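Local structure of putative citrate lyase, alfa subunit (Streptococcus mutans, 2HJ0) at residues S96-I102 with N120-L126; G149-R153 with N352-L358; H161-L167 with A200-V206; G188-M194 with E348-N352. The protein is a putative citrate lyase alpha subunit of the CitF family, an alpha/beta protein built around two mainly parallel sheets. All coordinates share one frame; numbering follows the deposited sequence.

Contact 1 of 4, residues S96-I102 with N120-L126; sequences SIAPSSI and NITSSGL
I97 and I121 sit side by side on parallel strands whose short axes approach to 4.7 Å and diverge by 11°, adjacent strands of a beta-alpha-beta unit in which helix 109-114 makes the crossover. The amide of I97 donates to N120 O at 2.8 Å, and the return bond, from the amide of T122 to I97 O, is weak. Beyond the strands the two chains stay together as loops: the amide of S124 reaches S100 O, and that of I102 reaches G125 O, in each case with the donor standing above the carbonyl plane. S101 OG also takes a weak bond from the amide of G125.

The side chains divide by face. On the face of I97 and I121, the CG2 branch of I97 lies 3.3 Å from CG1 of I121; with CG1 of I97 turned anti to the backbone N (chi1 -151°), CG2 is the branch left facing I121, and the side chain as a whole also packs on M80 and L84 of helix 79-89. I102 continues this apolar layer past the strand ends. Its CD1 meets CG2 of I121, the two side chains running nearly perpendicular, whereas I102 and L126 lie alongside each other. V130 of helix 127-135 covers I102 as well. S124 OG, beside a bound citric acid, accepts from the amide of G398. T122 uses its two branches differently: OG1 is bonded to I144 O of the next strand, while its CG2 rests 3.5 Å from CB of A98.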
loop_
_atom_site.group_PDB
_atom_site.type_symbol
_atom_site.label_atom_id
_atom_site.label_comp_id
_atom_site.label_asym_id
_atom_site.label_seq_id
_atom_site.Cartn_x
_atom_site.Cartn_y
_atom_site.Cartn_z
ATOM N N SER A 96 24.779 -10.642 0.552
ATOM C CA SER A 96 24.330 -10.123 1.837
ATOM C C SER A 96 22.881 -10.561 2.052
ATOM O O SER A 96 21.994 -10.211 1.282
ATOM C CB SER A 96 24.445 -8.603 1.833
ATOM O OG SER A 96 24.463 -8.130 3.154
ATOM N N ILE A 97 22.652 -11.321 3.108
ATOM C CA ILE A 97 21.329 -11.848 3.395
ATOM C C ILE A 97 20.532 -10.956 4.377
ATOM O O ILE A 97 21.053 -10.502 5.406
ATOM C CB ILE A 97 21.503 -13.305 3.938
ATOM C CG1 ILE A 97 20.302 -14.177 3.628
ATOM C CG2 ILE A 97 21.674 -13.292 5.459
ATOM C CD1 ILE A 97 20.448 -15.551 4.250
ATOM N N ALA A 98 19.275 -10.679 4.045
ATOM C CA ALA A 98 18.443 -9.848 4.907
ATOM C C ALA A 98 17.050 -10.443 5.142
ATOM O O ALA A 98 16.031 -9.827 4.820
ATOM C CB ALA A 98 18.329 -8.437 4.330
ATOM N N PRO A 99 16.989 -11.667 5.697
ATOM C CA PRO A 99 15.701 -12.321 5.971
ATOM C C PRO A 99 15.017 -11.692 7.188
ATOM O O PRO A 99 15.688 -11.272 8.130
ATOM C CB PRO A 99 16.104 -13.769 6.235
ATOM C CG PRO A 99 17.440 -13.612 6.906
ATOM C CD PRO A 99 18.115 -12.548 6.068
ATOM N N SER A 100 13.688 -11.611 7.168
ATOM C CA SER A 100 12.960 -11.060 8.306
ATOM C C SER A 100 13.304 -11.865 9.567
ATOM O O SER A 100 13.287 -11.318 10.666
ATOM C CB SER A 100 11.459 -11.071 8.040
ATOM O OG SER A 100 10.993 -12.362 7.718
ATOM N N SER A 101 13.610 -13.155 9.413
ATOM C CA SER A 101 14.034 -13.984 10.541
ATOM C C SER A 101 14.496 -15.341 10.038
ATOM O O SER A 101 14.156 -15.730 8.931
ATOM C CB SER A 101 12.925 -14.140 11.583
ATOM O OG SER A 101 13.461 -14.538 12.847
ATOM N N ILE A 102 15.276 -16.056 10.843
ATOM C CA ILE A 102 15.825 -17.351 10.430
ATOM C C ILE A 102 15.368 -18.513 11.311
ATOM O O ILE A 102 15.466 -18.449 12.535
ATOM C CB ILE A 102 17.395 -17.272 10.411
ATOM C CG1 ILE A 102 17.853 -16.339 9.283
ATOM C CG2 ILE A 102 18.006 -18.634 10.195
ATOM C CD1 ILE A 102 19.303 -15.968 9.344
ATOM N N ASN A 120 27.215 -11.725 4.999
ATOM C CA ASN A 120 26.564 -10.827 5.954
ATOM C C ASN A 120 25.116 -11.253 6.151
ATOM O O ASN A 120 24.418 -11.602 5.198
ATOM C CB ASN A 120 26.601 -9.375 5.467
ATOM C CG ASN A 120 27.981 -8.772 5.550
ATOM O OD1 ASN A 120 28.896 -9.208 4.866
ATOM N ND2 ASN A 120 28.142 -7.767 6.394
ATOM N N ILE A 121 24.669 -11.201 7.396
ATOM C CA ILE A 121 23.315 -11.608 7.748
ATOM C C ILE A 121 22.656 -10.596 8.679
ATOM O O ILE A 121 23.306 -10.055 9.568
ATOM C CB ILE A 121 23.335 -12.966 8.493
ATOM C CG1 ILE A 121 24.084 -14.021 7.665
ATOM C CG2 ILE A 121 21.912 -13.411 8.803
ATOM C CD1 ILE A 121 24.263 -15.370 8.390
ATOM N N THR A 122 21.372 -10.333 8.465
ATOM C CA THR A 122 20.620 -9.444 9.353
ATOM C C THR A 122 19.206 -10.003 9.508
ATOM O O THR A 122 18.590 -10.430 8.524
ATOM C CB THR A 122 20.556 -7.983 8.832
ATOM O OG1 THR A 122 19.835 -7.185 9.778
ATOM C CG2 THR A 122 19.877 -7.898 7.462
ATOM N N SER A 123 18.714 -10.055 10.743
ATOM C CA SER A 123 17.359 -10.540 11.001
ATOM C C SER A 123 16.959 -10.460 12.462
ATOM O O SER A 123 17.674 -9.890 13.295
ATOM C CB SER A 123 17.173 -11.976 10.499
ATOM O OG SER A 123 17.778 -12.918 11.349
ATOM N N SER A 124 15.794 -11.023 12.757
ATOM C CA SER A 124 15.266 -11.018 14.108
ATOM C C SER A 124 15.970 -12.084 14.928
ATOM O O SER A 124 16.451 -11.824 16.034
ATOM C CB SER A 124 13.753 -11.270 14.075
ATOM O OG SER A 124 13.231 -11.487 15.377
ATOM N N GLY A 125 16.049 -13.289 14.376
ATOM C CA GLY A 125 16.695 -14.363 15.101
ATOM C C GLY A 125 17.412 -15.361 14.223
ATOM O O GLY A 125 17.377 -15.279 13.001
ATOM N N LEU A 126 18.069 -16.321 14.846
ATOM C CA LEU A 126 18.784 -17.313 14.075
ATOM C C LEU A 126 18.355 -18.708 14.514
ATOM O O LEU A 126 18.553 -19.681 13.788
ATOM C CB LEU A 126 20.294 -17.112 14.268
ATOM C CG LEU A 126 20.825 -15.702 13.978
ATOM C CD1 LEU A 126 22.255 -15.596 14.453
ATOM C CD2 LEU A 126 20.716 -15.392 12.495
#

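Contact 2 of 4, residues G149-R153 with N352-L358; sequences GGRAR and NMYASPL
G149 packs directly against the last turn of helix 351-355 and the loop after it, its CA only 4.2 Å from that of S356. The polar part of the contact is slight. The glycine CA itself meets a carbonyl, approaching A355 O at 3.2 Å as a CH...O contact. S356 OG accepts from the amide of L358, an ST turn in the loop that faces helix 148-157.

Van der Waals contacts make up the rest. The methyl of A152 points at the other segment and meets N352, 3.8 Å from its OD1. P357 lays its ring atom CD 3.8 Å from G149 O, and the same ring makes an apolar contact with CB of R153. Next to it the aliphatic stem of R153 passes L358 at a slant, CG lying 3.8 Å from CD1 of the leucine. That stem leaves with CG anti to the backbone nitrogen (chi1 -178°), then bends at chi2 and chi3, and G150 O lies over the centre of one face of the guanidinium. Its NH1 forms a salt bridge with E498 and also bonds to R500 O.

Helix 191-199 lies beside A152 through I195, helix 400-406 flanks A355 through D402, strand 493-498 supplies E498, and P40 of the second subunit packs on L358.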
loop_
_atom_site.group_PDB
_atom_site.type_symbol
_atom_site.label_atom_id
_atom_site.label_comp_id
_atom_site.label_asym_id
_atom_site.label_seq_id
_atom_site.Cartn_x
_atom_site.Cartn_y
_atom_site.Cartn_z
ATOM N N GLY A 149 10.664 -3.844 14.139
ATOM C CA GLY A 149 10.578 -2.430 13.843
ATOM C C GLY A 149 11.909 -1.900 13.317
ATOM O O GLY A 149 11.952 -1.105 12.374
ATOM N N GLY A 150 13.010 -2.344 13.926
ATOM C CA GLY A 150 14.325 -1.903 13.487
ATOM C C GLY A 150 14.595 -2.222 12.027
ATOM O O GLY A 150 15.181 -1.421 11.293
ATOM N N ARG A 151 14.176 -3.411 11.605
ATOM C CA ARG A 151 14.365 -3.832 10.227
ATOM C C ARG A 151 13.545 -2.925 9.320
ATOM O O ARG A 151 14.012 -2.466 8.270
ATOM C CB ARG A 151 13.915 -5.280 10.054
ATOM C CG ARG A 151 14.017 -5.794 8.626
ATOM C CD ARG A 151 13.555 -7.228 8.546
ATOM N NE ARG A 151 13.941 -7.849 7.292
ATOM C CZ ARG A 151 13.308 -7.672 6.141
ATOM N NH1 ARG A 151 12.237 -6.887 6.076
ATOM N NH2 ARG A 151 13.754 -8.281 5.052
ATOM N N ALA A 152 12.308 -2.673 9.726
ATOM C CA ALA A 152 11.454 -1.806 8.945
ATOM C C ALA A 152 12.077 -0.405 8.934
ATOM O O ALA A 152 12.114 0.237 7.894
ATOM C CB ALA A 152 10.044 -1.779 9.540
ATOM N N ARG A 153 12.578 0.059 10.078
ATOM C CA ARG A 153 13.197 1.378 10.138
ATOM C C ARG A 153 14.399 1.446 9.198
ATOM O O ARG A 153 14.499 2.361 8.382
ATOM C CB ARG A 153 13.664 1.713 11.551
ATOM C CG ARG A 153 14.283 3.112 11.665
ATOM C CD ARG A 153 15.566 3.101 12.499
ATOM N NE ARG A 153 16.664 2.415 11.819
ATOM C CZ ARG A 153 17.346 1.397 12.336
ATOM N NH1 ARG A 153 17.040 0.944 13.541
ATOM N NH2 ARG A 153 18.336 0.834 11.658
ATOM N N ASN A 352 6.038 -2.303 9.009
ATOM C CA ASN A 352 6.332 -0.904 9.252
ATOM C C ASN A 352 5.196 -0.257 10.017
ATOM O O ASN A 352 5.413 0.394 11.039
ATOM C CB ASN A 352 6.565 -0.137 7.954
ATOM C CG ASN A 352 7.090 1.278 8.205
ATOM O OD1 ASN A 352 8.207 1.468 8.709
ATOM N ND2 ASN A 352 6.279 2.277 7.867
HETATM N N MSE A 353 3.975 -0.429 9.528
HETATM C CA MSE A 353 2.832 0.148 10.216
HETATM C C MSE A 353 2.754 -0.453 11.614
HETATM O O MSE A 353 2.219 0.160 12.553
HETATM C CB MSE A 353 1.547 -0.168 9.472
HETATM C CG MSE A 353 0.346 0.542 10.063
HETATM SE SE MSE A 353 -1.214 0.167 9.026
HETATM C CE MSE A 353 -2.516 0.091 10.425
ATOM N N TYR A 354 3.302 -1.663 11.731
ATOM C CA TYR A 354 3.313 -2.413 12.976
ATOM C C TYR A 354 4.168 -1.838 14.091
ATOM O O TYR A 354 3.626 -1.357 15.086
ATOM C CB TYR A 354 3.725 -3.880 12.722
ATOM C CG TYR A 354 3.878 -4.703 13.990
ATOM C CD1 TYR A 354 2.896 -4.678 14.974
ATOM C CD2 TYR A 354 5.019 -5.468 14.225
ATOM C CE1 TYR A 354 3.042 -5.381 16.161
ATOM C CE2 TYR A 354 5.177 -6.181 15.420
ATOM C CZ TYR A 354 4.181 -6.127 16.388
ATOM O OH TYR A 354 4.314 -6.789 17.598
ATOM N N ALA A 355 5.487 -1.863 13.937
ATOM C CA ALA A 355 6.324 -1.387 15.029
ATOM C C ALA A 355 7.523 -0.497 14.714
ATOM O O ALA A 355 8.516 -0.518 15.439
ATOM C CB ALA A 355 6.783 -2.580 15.830
ATOM N N SER A 356 7.429 0.311 13.667
ATOM C CA SER A 356 8.542 1.167 13.307
ATOM C C SER A 356 8.626 2.418 14.137
ATOM O O SER A 356 7.668 3.171 14.255
ATOM C CB SER A 356 8.475 1.575 11.845
ATOM O OG SER A 356 9.411 2.600 11.582
ATOM N N PRO A 357 9.799 2.668 14.719
ATOM C CA PRO A 357 9.999 3.858 15.544
ATOM C C PRO A 357 10.099 5.140 14.703
ATOM O O PRO A 357 9.896 6.231 15.216
ATOM C CB PRO A 357 11.286 3.535 16.296
ATOM C CG PRO A 357 12.059 2.738 15.292
ATOM C CD PRO A 357 11.008 1.822 14.689
ATOM N N LEU A 358 10.389 5.007 13.413
ATOM C CA LEU A 358 10.501 6.164 12.539
ATOM C C LEU A 358 9.462 6.173 11.448
ATOM O O LEU A 358 9.787 6.030 10.272
ATOM C CB LEU A 358 11.871 6.218 11.884
ATOM C CG LEU A 358 12.990 6.781 12.741
ATOM C CD1 LEU A 358 14.244 6.912 11.895
ATOM C CD2 LEU A 358 12.567 8.130 13.291
#

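Contact 3 of 4, residues H161-L167 with A200-V206; sequences HIDVAFL and ADQVVIV
I162 O receives the amide of D201 at 3.0 Å, the first rung of a ladder that carries loop ends into parallel strands 164-169 and 202-207. The short axes approach to 4.6 Å at 15°, and V164 to L167 pair in order with Q202 to I205. From Q202 N to D163 O onward the donors alternate between the strands; the amide of V204 meets A165 O at 2.7 Å, nearly along the C=O axis. These are neighbouring strands of a mainly parallel sheet, with strand 66-69 beyond the first and 227-230 beyond the second; helix 191-199 leads into 202-207 and covers the face of A165, L167 and V203.

On that face, A165 CB touches A200 CB at 3.8 Å, and L167 CD1 slants across V203 CG1. From the reverse face F166 and V204 project together, with ring atom CD1 3.8 Å from CB of V204. V164 CG1 lies over one face of the same ring, offset toward its rim.

At the loop end, the H161 ring presents its edge to D201, CE1 lying 3.0 Å from OD1, with ring and carboxylate planes 56° apart. Each has a polar partner elsewhere: H161 NE2 bonds to S35 O, while D201 OD1 accepts from the amide of Q37.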
loop_
_atom_site.group_PDB
_atom_site.type_symbol
_atom_site.label_atom_id
_atom_site.label_comp_id
_atom_site.label_asym_id
_atom_site.label_seq_id
_atom_site.Cartn_x
_atom_site.Cartn_y
_atom_site.Cartn_z
ATOM N N HIS A 161 19.719 -1.491 1.842
ATOM C CA HIS A 161 18.945 -1.493 0.599
ATOM C C HIS A 161 18.898 -2.864 -0.068
ATOM O O HIS A 161 19.935 -3.445 -0.404
ATOM C CB HIS A 161 19.543 -0.457 -0.351
ATOM C CG HIS A 161 18.575 0.084 -1.351
ATOM N ND1 HIS A 161 18.332 -0.526 -2.560
ATOM C CD2 HIS A 161 17.781 1.183 -1.317
ATOM C CE1 HIS A 161 17.429 0.171 -3.229
ATOM N NE2 HIS A 161 17.079 1.213 -2.496
ATOM N N ILE A 162 17.691 -3.368 -0.284
ATOM C CA ILE A 162 17.530 -4.681 -0.880
ATOM C C ILE A 162 17.608 -4.674 -2.393
ATOM O O ILE A 162 16.856 -3.968 -3.059
ATOM C CB ILE A 162 16.195 -5.308 -0.455
ATOM C CG1 ILE A 162 16.074 -5.276 1.069
ATOM C CG2 ILE A 162 16.112 -6.750 -0.939
ATOM C CD1 ILE A 162 14.703 -5.704 1.583
ATOM N N ASP A 163 18.525 -5.462 -2.939
ATOM C CA ASP A 163 18.672 -5.536 -4.388
ATOM C C ASP A 163 17.580 -6.414 -4.967
ATOM O O ASP A 163 16.884 -6.033 -5.907
ATOM C CB ASP A 163 20.033 -6.109 -4.769
ATOM C CG ASP A 163 21.153 -5.129 -4.544
ATOM O OD1 ASP A 163 21.148 -4.065 -5.213
ATOM O OD2 ASP A 163 22.033 -5.416 -3.696
ATOM N N VAL A 164 17.434 -7.604 -4.406
ATOM C CA VAL A 164 16.423 -8.519 -4.887
ATOM C C VAL A 164 15.747 -9.186 -3.712
ATOM O O VAL A 164 16.406 -9.722 -2.819
ATOM C CB VAL A 164 17.024 -9.623 -5.768
ATOM C CG1 VAL A 164 15.920 -10.534 -6.287
ATOM C CG2 VAL A 164 17.784 -9.012 -6.912
ATOM N N ALA A 165 14.423 -9.154 -3.715
ATOM C CA ALA A 165 13.671 -9.791 -2.650
ATOM C C ALA A 165 12.977 -11.020 -3.205
ATOM O O ALA A 165 12.179 -10.925 -4.138
ATOM C CB ALA A 165 12.658 -8.835 -2.076
ATOM N N PHE A 166 13.301 -12.177 -2.640
ATOM C CA PHE A 166 12.673 -13.418 -3.051
ATOM C C PHE A 166 11.601 -13.705 -2.020
ATOM O O PHE A 166 11.919 -14.157 -0.927
ATOM C CB PHE A 166 13.706 -14.523 -3.070
ATOM C CG PHE A 166 14.787 -14.299 -4.072
ATOM C CD1 PHE A 166 14.590 -14.620 -5.405
ATOM C CD2 PHE A 166 16.005 -13.754 -3.684
ATOM C CE1 PHE A 166 15.599 -14.403 -6.333
ATOM C CE2 PHE A 166 17.016 -13.533 -4.608
ATOM C CZ PHE A 166 16.818 -13.856 -5.928
ATOM N N LEU A 167 10.344 -13.427 -2.367
ATOM C CA LEU A 167 9.224 -13.622 -1.444
ATOM C C LEU A 167 8.310 -14.813 -1.756
ATOM O O LEU A 167 7.871 -14.983 -2.889
ATOM C CB LEU A 167 8.363 -12.352 -1.394
ATOM C CG LEU A 167 9.091 -11.020 -1.217
ATOM C CD1 LEU A 167 8.084 -9.871 -1.180
ATOM C CD2 LEU A 167 9.915 -11.063 0.071
ATOM N N ALA A 200 12.289 -2.874 -1.932
ATOM C CA ALA A 200 13.307 -3.581 -2.698
ATOM C C ALA A 200 13.330 -3.102 -4.147
ATOM O O ALA A 200 12.307 -2.664 -4.687
ATOM C CB ALA A 200 13.044 -5.094 -2.648
ATOM N N ASP A 201 14.502 -3.176 -4.773
ATOM C CA ASP A 201 14.621 -2.760 -6.164
ATOM C C ASP A 201 13.901 -3.742 -7.079
ATOM O O ASP A 201 13.073 -3.354 -7.899
ATOM C CB ASP A 201 16.087 -2.643 -6.569
ATOM C CG ASP A 201 16.697 -1.337 -6.126
ATOM O OD1 ASP A 201 15.932 -0.406 -5.779
ATOM O OD2 ASP A 201 17.943 -1.227 -6.134
ATOM N N GLN A 202 14.237 -5.014 -6.931
ATOM C CA GLN A 202 13.604 -6.049 -7.706
ATOM C C GLN A 202 12.967 -7.067 -6.763
ATOM O O GLN A 202 13.570 -7.483 -5.761
ATOM C CB GLN A 202 14.619 -6.717 -8.626
ATOM C CG GLN A 202 14.718 -6.028 -9.950
ATOM C CD GLN A 202 15.458 -6.841 -10.946
ATOM O OE1 GLN A 202 16.646 -7.095 -10.792
ATOM N NE2 GLN A 202 14.765 -7.267 -11.989
ATOM N N VAL A 203 11.733 -7.445 -7.088
ATOM C CA VAL A 203 10.973 -8.401 -6.296
ATOM C C VAL A 203 10.607 -9.629 -7.118
ATOM O O VAL A 203 10.051 -9.518 -8.211
ATOM C CB VAL A 203 9.666 -7.741 -5.741
ATOM C CG1 VAL A 203 8.729 -8.793 -5.156
ATOM C CG2 VAL A 203 10.023 -6.700 -4.677
ATOM N N VAL A 204 10.935 -10.799 -6.584
ATOM C CA VAL A 204 10.630 -12.072 -7.230
ATOM C C VAL A 204 9.724 -12.850 -6.282
ATOM O O VAL A 204 10.184 -13.276 -5.226
ATOM C CB VAL A 204 11.909 -12.911 -7.447
ATOM C CG1 VAL A 204 11.541 -14.320 -7.883
ATOM C CG2 VAL A 204 12.776 -12.272 -8.486
ATOM N N ILE A 205 8.447 -13.023 -6.616
ATOM C CA ILE A 205 7.602 -13.797 -5.714
ATOM C C ILE A 205 7.570 -15.238 -6.236
ATOM O O ILE A 205 7.432 -15.468 -7.442
ATOM C CB ILE A 205 6.120 -13.228 -5.570
ATOM C CG1 ILE A 205 5.278 -13.612 -6.773
ATOM C CG2 ILE A 205 6.106 -11.717 -5.380
ATOM C CD1 ILE A 205 4.457 -14.809 -6.490
ATOM N N VAL A 206 7.739 -16.199 -5.328
ATOM C CA VAL A 206 7.747 -17.627 -5.662
ATOM C C VAL A 206 6.450 -18.220 -5.127
ATOM O O VAL A 206 6.253 -18.332 -3.908
ATOM C CB VAL A 206 8.939 -18.350 -4.982
ATOM C CG1 VAL A 206 9.068 -19.781 -5.509
ATOM C CG2 VAL A 206 10.199 -17.556 -5.198
#

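Contact 4 of 4, residues G188-M194 with E348-N352; sequences GSLGYAM and EIDAN
E348 reaches across to L190 with its side chain extended, CG anti to the backbone nitrogen (chi1 175°), and OE1 accepts the L190 amide at 2.8 Å. The amide comes to the anti side of the carboxylate, 16° out of its plane. The other oxygen, OE2, is bonded to the hydroxyl of S219, so the two oxygens are divided between different parts of the chain. The selenium of M194, a selenomethionine, lies 3.6 Å from CD of the same carboxylate, the two side chains slanting across each other.

S189 OG is used twice. It accepts from the amide of G191 at 3.2 Å, forming an ST turn, and it is also bonded to D327 O. In the second bond across the contact, the A351 amide donates to G191 O at 2.8 Å, from above the carbonyl plane. The methyl of A351 then touches Y192 CD1 at 3.6 Å; the tyrosine hydroxyl is bonded to Q329, its ring stacks on H71, and a bound citric acid lies nearby.

D350 OD1 accepts from the amide of M353. With its carboxylate at the head of helix 351-355, D350 is a classic N-cap, and the G191 carbonyl takes up another amide of that first turn.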
loop_
_atom_site.group_PDB
_atom_site.type_symbol
_atom_site.label_atom_id
_atom_site.label_comp_id
_atom_site.label_asym_id
_atom_site.label_seq_id
_atom_site.Cartn_x
_atom_site.Cartn_y
_atom_site.Cartn_z
ATOM N N GLY A 188 -1.384 -17.010 6.018
ATOM C CA GLY A 188 -2.129 -15.870 6.508
ATOM C C GLY A 188 -1.504 -14.534 6.144
ATOM O O GLY A 188 -1.258 -14.245 4.972
ATOM N N SER A 189 -1.251 -13.711 7.155
ATOM C CA SER A 189 -0.660 -12.411 6.932
ATOM C C SER A 189 0.709 -12.487 6.260
ATOM O O SER A 189 1.388 -13.516 6.303
ATOM C CB SER A 189 -0.526 -11.669 8.252
ATOM O OG SER A 189 0.176 -10.456 8.057
ATOM N N LEU A 190 1.092 -11.382 5.628
ATOM C CA LEU A 190 2.375 -11.258 4.941
ATOM C C LEU A 190 3.037 -9.939 5.313
ATOM O O LEU A 190 3.751 -9.351 4.506
ATOM C CB LEU A 190 2.170 -11.308 3.436
ATOM C CG LEU A 190 1.886 -12.690 2.871
ATOM C CD1 LEU A 190 1.673 -12.578 1.372
ATOM C CD2 LEU A 190 3.057 -13.631 3.181
ATOM N N GLY A 191 2.796 -9.498 6.546
ATOM C CA GLY A 191 3.338 -8.245 7.033
ATOM C C GLY A 191 4.835 -8.022 6.927
ATOM O O GLY A 191 5.270 -6.897 6.692
ATOM N N TYR A 192 5.639 -9.062 7.104
ATOM C CA TYR A 192 7.069 -8.849 7.003
ATOM C C TYR A 192 7.457 -8.762 5.526
ATOM O O TYR A 192 8.288 -7.945 5.157
ATOM C CB TYR A 192 7.851 -9.958 7.724
ATOM C CG TYR A 192 7.525 -10.070 9.204
ATOM C CD1 TYR A 192 7.588 -8.951 10.042
ATOM C CD2 TYR A 192 7.081 -11.282 9.752
ATOM C CE1 TYR A 192 7.199 -9.035 11.389
ATOM C CE2 TYR A 192 6.693 -11.381 11.092
ATOM C CZ TYR A 192 6.748 -10.255 11.906
ATOM O OH TYR A 192 6.323 -10.330 13.217
ATOM N N ALA A 193 6.840 -9.571 4.667
ATOM C CA ALA A 193 7.174 -9.527 3.247
ATOM C C ALA A 193 6.672 -8.268 2.544
ATOM O O ALA A 193 7.296 -7.784 1.596
ATOM C CB ALA A 193 6.631 -10.753 2.541
HETATM N N MSE A 194 5.551 -7.732 3.010
HETATM C CA MSE A 194 4.976 -6.539 2.388
HETATM C C MSE A 194 5.907 -5.344 2.359
HETATM O O MSE A 194 5.850 -4.532 1.438
HETATM C CB MSE A 194 3.666 -6.143 3.077
HETATM C CG MSE A 194 2.476 -6.984 2.648
HETATM SE SE MSE A 194 0.970 -6.880 3.865
HETATM C CE MSE A 194 -0.145 -5.617 2.909
ATOM N N GLU A 348 -4.892 -7.174 7.917
ATOM C CA GLU A 348 -3.476 -7.426 7.695
ATOM C C GLU A 348 -2.681 -6.116 7.652
ATOM O O GLU A 348 -3.105 -5.141 7.035
ATOM C CB GLU A 348 -3.317 -8.193 6.384
ATOM C CG GLU A 348 -1.892 -8.446 5.932
ATOM C CD GLU A 348 -1.838 -9.103 4.555
ATOM O OE1 GLU A 348 -1.149 -10.142 4.414
ATOM O OE2 GLU A 348 -2.487 -8.580 3.616
ATOM N N ILE A 349 -1.528 -6.095 8.313
ATOM C CA ILE A 349 -0.695 -4.894 8.338
ATOM C C ILE A 349 0.780 -5.239 8.124
ATOM O O ILE A 349 1.261 -6.277 8.592
ATOM C CB ILE A 349 -0.816 -4.146 9.687
ATOM C CG1 ILE A 349 -0.290 -5.047 10.811
ATOM C CG2 ILE A 349 -2.265 -3.732 9.925
ATOM C CD1 ILE A 349 -0.123 -4.360 12.159
ATOM N N ASP A 350 1.489 -4.362 7.418
ATOM C CA ASP A 350 2.915 -4.544 7.162
ATOM C C ASP A 350 3.692 -4.241 8.434
ATOM O O ASP A 350 3.236 -3.485 9.290
ATOM C CB ASP A 350 3.379 -3.604 6.046
ATOM C CG ASP A 350 3.286 -2.130 6.436
ATOM O OD1 ASP A 350 4.147 -1.640 7.191
ATOM O OD2 ASP A 350 2.344 -1.451 5.993
ATOM N N ALA A 351 4.873 -4.825 8.551
ATOM C CA ALA A 351 5.718 -4.621 9.727
ATOM C C ALA A 351 6.025 -3.157 10.028
ATOM O O ALA A 351 6.263 -2.807 11.186
ATOM C CB ALA A 351 7.029 -5.396 9.574
ATOM N N ASN A 352 6.038 -2.303 9.009
ATOM C CA ASN A 352 6.332 -0.904 9.252
ATOM C C ASN A 352 5.196 -0.257 10.017
ATOM O O ASN A 352 5.413 0.394 11.039
ATOM C CB ASN A 352 6.565 -0.137 7.954
ATOM C CG ASN A 352 7.090 1.278 8.205
ATOM O OD1 ASN A 352 8.207 1.468 8.709
ATOM N ND2 ASN A 352 6.279 2.277 7.867
#

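Overall arrangement
All four contacts are largely buried, but they do different work. Contacts 1 and 3 lie in one sheet, their centres about 14 Å apart, and are held chiefly by parallel backbone bonding; contact 3 is the more regular, contact 1 trailing into loops. Contacts 2 and 4 instead join distant parts of the chain, share N352 and both use helix 351-355. Contact 4 relies on a carboxylate and a helix start, contact 2 on van der Waals packing and a CH...O contact, with no hydrogen bond between its segments. The pairs meet directly: R151 NH2 probably bonds A98 O, S100 packs on Y192, and L167 touches A193. Bound citric acid lies about 3 Å from the side chain of S124 in contact 1, and about as near that of Y192 in contact 4.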